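Local coordinates for protein transaminase (Arthrobacter sp., PDB 5G2Q) that probably transfers amino groups between amines or amino acids and keto compounds with pyridoxal phosphate, and here holds a pyridoxyl-alanine adduct, at residues Ser268-Thr273 with Phe282-Tyr287; Val234-Ser239 with Val264-Asp269. All blocks are in the same frame, centred on the assembly; numbering follows the deposited sequence.

Along the chain, contact 2 comes first: strand 231-236 runs into Val234-Ser239, helix 251-262 leads back, and Val264-Asp269 returns beside strand 231-236, completing a beta-alpha-beta unit. Contact 1 takes over where this ends, sharing Ser268 and Asp269, and closes a much shorter, helix-free and strand-free excursion when Phe282-Tyr287 folds back onto Ser268-Thr273 ahead of strand 293-296. The two loops therefore follow one another and neither nests in the other. They also touch directly, with Val238 packing against Glu270, Tyr284 and Tyr287. Strand 265-269 is common to both, so its C-terminal end, which faces the cofactor adduct, is tied to strand 231-236 and to the 3-10 segment 283-286.

Contact 1: residues Ser268-Thr273 with Phe282-Tyr287; sequences SDEVLT and FGYQHY. With PDA (2-[(3-hydroxy-2-methyl-5-phosphonooxymethyl-pyridin-4-ylmethyl)-amino]-propionic acid), chain R.
Glu270 turns toward Gly283 and Tyr284 because CG lies anti to its own carbonyl carbon (chi1 -67°) and the chain then bends at chi2 (-82°), presenting the carboxylate to the 3-10 segment 283-286. Each oxygen takes one backbone N-H syn, somewhat out of the carboxylate plane: Glu270 OE1 accepts from Gly283 N at 2.8 Å, and Glu270 OE2 from Tyr284 N at 3.0 Å. Two hydroxyls add to these. Ser268 OG donates to Glu270 OE2 from the anti side, also tilted from the plane, while Thr273 OG1 donates to Glu270 OE1 at 2.6 Å from above the plane, on the face opposite Gly283 N. Two rings flank it: the edge of Tyr284 brings CD2 within 3.3 Å of Glu270 OE2, and Phe282 CD1 lies 3.7 Å from Glu270 CB. An alanine here is likely to leave the N-H groups of Gly283 and Tyr284 without their acceptors and both hydroxyls free to turn. Asp269 OD2, 2.8 Å from N1 of the adduct, is also hydrogen-bonded to His149 ND1; an aspartate beside the pyridine nitrogen is a hallmark of fold-type I PLP enzymes. Four donors around one buried carboxylate probably favour its ionised form and fix its rotation, linking segment 283-286 to the loop that carries Val271 against the pyridine ring.

Contact 2: residues Val234-Ser239 with Val264-Asp269; sequences VITEVS and VLWISD. With PDA (2-[(3-hydroxy-2-methyl-5-phosphonooxymethyl-pyridin-4-ylmethyl)-amino]-propionic acid), chain R.
Four backbone hydrogen bonds join Val234-Thr236 to Leu265-Asp269 in parallel register, Ile235 lying beside Ile267. Val234 N donates to Leu265 O and its carbonyl accepts from Ile267 N; two residues on, Thr236 N reaches Ile267 O at 2.9 Å and Asp269 N reaches Thr236 O at 2.8 Å. Ile267 O also receives a CA-H...O contact from Ile235 CA. One side-chain hydrogen bond reinforces the ladder: Trp266 NE1 donates to Thr236 OG1 at 2.8 Å, nearly straight (165°) and in the plane of the indole. Thr236 OG1 is brought to that edge by standing between its backbone N and carbonyl carbon (chi1 65°). Apolar contacts divide between the two faces of the sheet. Ile235 CD1 meets Ile267 CG2 at 3.7 Å on one, while on the other Trp266 lies against helix 251-262. Beyond the strand, Val238 CG2 makes a van der Waals contact, 3.6 Å, with Ser268 OG, which is held by Glu270. Toward the cofactor, Glu237 OE1 comes within 3.5 Å of the adduct's methyl C2A and also accepts from Gly241 N. Together, neighbouring parallel strands joined through helix 251-262 form a beta-alpha-beta crossover in the seven-stranded sheet characteristic of fold-type I PLP enzymes, whose cofactor lies at these strands' C-terminal ends.

Contact 1: residues Ser268-Thr273 with Phe282-Tyr287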
loop_
_atom_site.group_PDB
_atom_site.type_symbol
_atom_site.label_atom_id
_atom_site.label_comp_id
_atom_site.label_asym_id
_atom_site.label_seq_id
_atom_site.Cartn_x
_atom_site.Cartn_y
_atom_site.Cartn_z
ATOM N N SER F 268 21.024 8.395 -10.515
ATOM C CA SER F 268 21.847 7.401 -11.220
ATOM C C SER F 268 22.310 6.351 -10.213
ATOM O O SER F 268 23.134 6.636 -9.342
ATOM C CB SER F 268 23.052 8.061 -11.922
ATOM O OG SER F 268 23.761 7.126 -12.695
ATOM N N ASP F 269 21.759 5.145 -10.297
ATOM C CA ASP F 269 22.252 4.065 -9.447
ATOM C C ASP F 269 23.627 3.542 -9.938
ATOM O O ASP F 269 23.720 2.730 -10.852
ATOM C CB ASP F 269 21.200 2.962 -9.325
ATOM C CG ASP F 269 21.622 1.864 -8.384
ATOM O OD1 ASP F 269 22.795 1.887 -7.926
ATOM O OD2 ASP F 269 20.785 0.979 -8.108
ATOM N N GLU F 270 24.702 4.041 -9.337
ATOM C CA GLU F 270 26.042 3.768 -9.811
ATOM C C GLU F 270 26.752 2.693 -8.982
ATOM O O GLU F 270 28.001 2.588 -8.996
ATOM C CB GLU F 270 26.869 5.063 -9.880
ATOM C CG GLU F 270 26.420 6.081 -10.931
ATOM C CD GLU F 270 26.939 5.766 -12.343
ATOM O OE1 GLU F 270 27.789 4.848 -12.498
ATOM O OE2 GLU F 270 26.475 6.439 -13.309
ATOM N N VAL F 271 25.969 1.880 -8.269
ATOM C CA VAL F 271 26.581 0.853 -7.416
ATOM C C VAL F 271 27.492 -0.105 -8.202
ATOM O O VAL F 271 28.609 -0.378 -7.807
ATOM C CB VAL F 271 25.541 0.045 -6.611
ATOM C CG1 VAL F 271 26.232 -1.166 -5.962
ATOM C CG2 VAL F 271 24.841 0.930 -5.563
ATOM N N LEU F 272 26.998 -0.637 -9.314
ATOM C CA LEU F 272 27.780 -1.554 -10.098
ATOM C C LEU F 272 28.613 -0.794 -11.125
ATOM O O LEU F 272 29.752 -1.123 -11.357
ATOM C CB LEU F 272 26.876 -2.588 -10.758
ATOM C CG LEU F 272 27.488 -3.804 -11.476
ATOM C CD1 LEU F 272 26.679 -5.066 -11.186
ATOM C CD2 LEU F 272 27.615 -3.585 -12.979
ATOM N N THR F 273 28.060 0.233 -11.751
ATOM C CA THR F 273 28.806 0.885 -12.833
ATOM C C THR F 273 29.785 1.941 -12.353
ATOM O O THR F 273 30.508 2.526 -13.148
ATOM C CB THR F 273 27.860 1.512 -13.868
ATOM O OG1 THR F 273 27.058 2.503 -13.223
ATOM C CG2 THR F 273 26.943 0.453 -14.507
ATOM N N PHE F 282 32.295 7.183 -13.588
ATOM C CA PHE F 282 30.937 6.684 -13.421
ATOM C C PHE F 282 30.267 6.492 -14.755
ATOM O O PHE F 282 30.581 7.182 -15.723
ATOM C CB PHE F 282 30.118 7.648 -12.556
ATOM C CG PHE F 282 30.559 7.699 -11.107
ATOM C CD1 PHE F 282 30.199 6.690 -10.215
ATOM C CD2 PHE F 282 31.333 8.750 -10.638
ATOM C CE1 PHE F 282 30.606 6.723 -8.897
ATOM C CE2 PHE F 282 31.738 8.795 -9.311
ATOM C CZ PHE F 282 31.380 7.777 -8.446
ATOM N N GLY F 283 29.316 5.571 -14.792
ATOM C CA GLY F 283 28.584 5.270 -16.007
ATOM C C GLY F 283 28.018 6.471 -16.745
ATOM O O GLY F 283 28.132 6.587 -17.982
ATOM N N TYR F 284 27.376 7.355 -15.995
ATOM C CA TYR F 284 26.700 8.494 -16.568
ATOM C C TYR F 284 27.632 9.462 -17.277
ATOM O O TYR F 284 27.189 10.198 -18.152
ATOM C CB TYR F 284 25.901 9.211 -15.487
ATOM C CG TYR F 284 26.718 10.067 -14.556
ATOM C CD1 TYR F 284 27.225 11.294 -14.970
ATOM C CD2 TYR F 284 26.937 9.677 -13.240
ATOM C CE1 TYR F 284 27.971 12.076 -14.119
ATOM C CE2 TYR F 284 27.648 10.471 -12.367
ATOM C CZ TYR F 284 28.167 11.661 -12.817
ATOM O OH TYR F 284 28.901 12.444 -11.961
ATOM N N GLN F 285 28.926 9.448 -16.950
ATOM C CA GLN F 285 29.838 10.397 -17.589
ATOM C C GLN F 285 30.161 10.068 -19.071
ATOM O O GLN F 285 30.748 10.877 -19.776
ATOM C CB GLN F 285 31.105 10.549 -16.775
ATOM C CG GLN F 285 30.893 10.962 -15.323
ATOM C CD GLN F 285 32.199 10.944 -14.545
ATOM O OE1 GLN F 285 33.022 10.007 -14.701
ATOM N NE2 GLN F 285 32.408 11.966 -13.703
ATOM N N HIS F 286 29.762 8.894 -19.545
ATOM C CA HIS F 286 29.806 8.606 -20.962
ATOM C C HIS F 286 28.809 9.464 -21.752
ATOM O O HIS F 286 28.856 9.492 -22.998
ATOM C CB HIS F 286 29.424 7.143 -21.203
ATOM C CG HIS F 286 30.475 6.160 -20.798
ATOM N ND1 HIS F 286 31.619 5.940 -21.544
ATOM C CD2 HIS F 286 30.543 5.314 -19.743
ATOM C CE1 HIS F 286 32.351 5.012 -20.955
ATOM N NE2 HIS F 286 31.721 4.616 -19.860
ATOM N N TYR F 287 27.885 10.126 -21.050
ATOM C CA TYR F 287 26.698 10.625 -21.709
ATOM C C TYR F 287 26.439 12.125 -21.645
ATOM O O TYR F 287 25.367 12.582 -22.042
ATOM C CB TYR F 287 25.501 9.879 -21.174
ATOM C CG TYR F 287 25.580 8.401 -21.420
ATOM C CD1 TYR F 287 25.380 7.874 -22.696
ATOM C CD2 TYR F 287 25.812 7.525 -20.379
ATOM C CE1 TYR F 287 25.418 6.511 -22.923
ATOM C CE2 TYR F 287 25.857 6.164 -20.584
ATOM C CZ TYR F 287 25.662 5.654 -21.855
ATOM O OH TYR F 287 25.716 4.288 -22.061
HETATM N N PDA R . 23.994 -6.031 -7.141
HETATM N N1 PDA R . 22.256 -1.231 -7.134
HETATM C C2 PDA R . 22.829 -1.900 -8.142
HETATM C C2A PDA R . 22.826 -1.252 -9.501
HETATM C C3 PDA R . 23.443 -3.237 -7.872
HETATM O O3A PDA R . 24.063 -3.927 -8.879
HETATM C C4 PDA R . 23.403 -3.749 -6.574
HETATM C C4A PDA R . 24.007 -5.080 -6.283
HETATM C C5 PDA R . 22.772 -2.983 -5.571
HETATM C C5A PDA R . 22.643 -3.434 -4.129
HETATM O OP4 PDA R . 23.929 -3.447 -3.493
HETATM P P PDA R . 24.228 -4.481 -2.294
HETATM O OP1 PDA R . 23.283 -4.187 -1.091
HETATM O OP2 PDA R . 25.656 -4.290 -1.778
HETATM O OP3 PDA R . 24.008 -5.871 -2.809
HETATM C C6 PDA R . 22.222 -1.740 -5.879
HETATM C CA PDA R . 24.582 -7.371 -6.914
HETATM C CB PDA R . 23.796 -8.186 -5.886
HETATM C C PDA R . 24.946 -8.202 -8.130
HETATM O O PDA R . 24.648 -9.425 -8.162
HETATM O OXT PDA R . 25.564 -7.661 -9.080
#

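Contact 2: residues Val234-Ser239 with Val264-Asp269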
loop_
_atom_site.group_PDB
_atom_site.type_symbol
_atom_site.label_atom_id
_atom_site.label_comp_id
_atom_site.label_asym_id
_atom_site.label_seq_id
_atom_site.Cartn_x
_atom_site.Cartn_y
_atom_site.Cartn_z
ATOM N N VAL F 234 13.185 9.574 -10.891
ATOM C CA VAL F 234 13.405 8.364 -11.667
ATOM C C VAL F 234 14.775 7.818 -11.218
ATOM O O VAL F 234 15.746 8.585 -11.127
ATOM C CB VAL F 234 13.412 8.694 -13.177
ATOM C CG1 VAL F 234 13.785 7.488 -14.027
ATOM C CG2 VAL F 234 12.062 9.268 -13.581
ATOM N N ILE F 235 14.827 6.526 -10.881
ATOM C CA ILE F 235 16.067 5.862 -10.490
ATOM C C ILE F 235 16.455 4.918 -11.633
ATOM O O ILE F 235 15.638 4.096 -12.065
ATOM C CB ILE F 235 15.926 5.110 -9.149
ATOM C CG1 ILE F 235 17.253 4.438 -8.742
ATOM C CG2 ILE F 235 14.832 4.064 -9.203
ATOM C CD1 ILE F 235 17.458 4.328 -7.233
ATOM N N THR F 236 17.679 5.054 -12.152
ATOM C CA THR F 236 18.096 4.214 -13.280
ATOM C C THR F 236 19.422 3.550 -13.052
ATOM O O THR F 236 20.138 3.940 -12.166
ATOM C CB THR F 236 18.201 4.985 -14.617
ATOM O OG1 THR F 236 19.245 5.962 -14.530
ATOM C CG2 THR F 236 16.879 5.633 -14.994
ATOM N N GLU F 237 19.720 2.512 -13.829
ATOM C CA GLU F 237 21.084 2.048 -13.971
ATOM C C GLU F 237 21.472 2.553 -15.362
ATOM O O GLU F 237 20.711 2.428 -16.294
ATOM C CB GLU F 237 21.187 0.506 -13.920
ATOM C CG GLU F 237 20.473 -0.208 -12.762
ATOM C CD GLU F 237 20.571 -1.745 -12.828
ATOM O OE1 GLU F 237 21.677 -2.308 -12.585
ATOM O OE2 GLU F 237 19.539 -2.410 -13.097
ATOM N N VAL F 238 22.640 3.157 -15.494
ATOM C CA VAL F 238 23.163 3.526 -16.799
ATOM C C VAL F 238 23.191 2.279 -17.682
ATOM O O VAL F 238 22.842 2.308 -18.886
ATOM C CB VAL F 238 24.567 4.134 -16.641
ATOM C CG1 VAL F 238 25.133 4.606 -17.962
ATOM C CG2 VAL F 238 24.506 5.292 -15.652
ATOM N N SER F 239 23.583 1.168 -17.070
ATOM C CA SER F 239 23.747 -0.102 -17.773
ATOM C C SER F 239 23.202 -1.094 -16.803
ATOM O O SER F 239 23.662 -1.120 -15.692
ATOM C CB SER F 239 25.241 -0.388 -18.031
ATOM O OG SER F 239 25.437 -1.750 -18.422
ATOM N N VAL F 264 11.390 16.653 -12.213
ATOM C CA VAL F 264 11.605 15.442 -11.413
ATOM C C VAL F 264 13.123 15.181 -11.288
ATOM O O VAL F 264 13.877 15.560 -12.179
ATOM C CB VAL F 264 10.812 14.254 -11.999
ATOM C CG1 VAL F 264 11.190 12.949 -11.344
ATOM C CG2 VAL F 264 9.302 14.493 -11.841
ATOM N N LEU F 265 13.553 14.566 -10.185
ATOM C CA LEU F 265 14.950 14.268 -9.932
ATOM C C LEU F 265 15.453 13.084 -10.727
ATOM O O LEU F 265 14.668 12.228 -11.121
ATOM C CB LEU F 265 15.179 14.001 -8.442
ATOM C CG LEU F 265 14.881 15.159 -7.503
ATOM C CD1 LEU F 265 15.106 14.651 -6.102
ATOM C CD2 LEU F 265 15.716 16.395 -7.787
ATOM N N TRP F 266 16.753 13.023 -10.977
ATOM C CA TRP F 266 17.274 11.820 -11.567
ATOM C C TRP F 266 18.259 11.217 -10.633
ATOM O O TRP F 266 19.237 11.865 -10.239
ATOM C CB TRP F 266 17.863 12.053 -12.979
ATOM C CG TRP F 266 18.609 10.838 -13.520
ATOM C CD1 TRP F 266 18.245 9.526 -13.388
ATOM C CD2 TRP F 266 19.836 10.836 -14.246
ATOM N NE1 TRP F 266 19.173 8.713 -13.978
ATOM C CE2 TRP F 266 20.165 9.493 -14.506
ATOM C CE3 TRP F 266 20.692 11.835 -14.691
ATOM C CZ2 TRP F 266 21.321 9.120 -15.209
ATOM C CZ3 TRP F 266 21.845 11.464 -15.379
ATOM C CH2 TRP F 266 22.141 10.117 -15.641
ATOM N N ILE F 267 17.989 9.976 -10.238
ATOM C CA ILE F 267 18.960 9.219 -9.435
ATOM C C ILE F 267 19.704 8.243 -10.388
ATOM O O ILE F 267 19.081 7.383 -11.007
ATOM C CB ILE F 267 18.282 8.424 -8.294
ATOM C CG1 ILE F 267 17.508 9.340 -7.357
ATOM C CG2 ILE F 267 19.294 7.569 -7.544
ATOM C CD1 ILE F 267 16.531 8.599 -6.466
ATOM N N SER F 268 21.024 8.395 -10.515
ATOM C CA SER F 268 21.847 7.401 -11.220
ATOM C C SER F 268 22.310 6.351 -10.213
ATOM O O SER F 268 23.134 6.636 -9.342
ATOM C CB SER F 268 23.052 8.061 -11.922
ATOM O OG SER F 268 23.761 7.126 -12.695
ATOM N N ASP F 269 21.759 5.145 -10.297
ATOM C CA ASP F 269 22.252 4.065 -9.447
ATOM C C ASP F 269 23.627 3.542 -9.938
ATOM O O ASP F 269 23.720 2.730 -10.852
ATOM C CB ASP F 269 21.200 2.962 -9.325
ATOM C CG ASP F 269 21.622 1.864 -8.384
ATOM O OD1 ASP F 269 22.795 1.887 -7.926
ATOM O OD2 ASP F 269 20.785 0.979 -8.108
HETATM N N PDA R . 23.994 -6.031 -7.141
HETATM N N1 PDA R . 22.256 -1.231 -7.134
HETATM C C2 PDA R . 22.829 -1.900 -8.142
HETATM C C2A PDA R . 22.826 -1.252 -9.501
HETATM C C3 PDA R . 23.443 -3.237 -7.872
HETATM O O3A PDA R . 24.063 -3.927 -8.879
HETATM C C4 PDA R . 23.403 -3.749 -6.574
HETATM C C4A PDA R . 24.007 -5.080 -6.283
HETATM C C5 PDA R . 22.772 -2.983 -5.571
HETATM C C5A PDA R . 22.643 -3.434 -4.129
HETATM O OP4 PDA R . 23.929 -3.447 -3.493
HETATM P P PDA R . 24.228 -4.481 -2.294
HETATM O OP1 PDA R . 23.283 -4.187 -1.091
HETATM O OP2 PDA R . 25.656 -4.290 -1.778
HETATM O OP3 PDA R . 24.008 -5.871 -2.809
HETATM C C6 PDA R . 22.222 -1.740 -5.879
HETATM C CA PDA R . 24.582 -7.371 -6.914
HETATM C CB PDA R . 23.796 -8.186 -5.886
HETATM C C PDA R . 24.946 -8.202 -8.130
HETATM O O PDA R . 24.648 -9.425 -8.162
HETATM O OXT PDA R . 25.564 -7.661 -9.080
#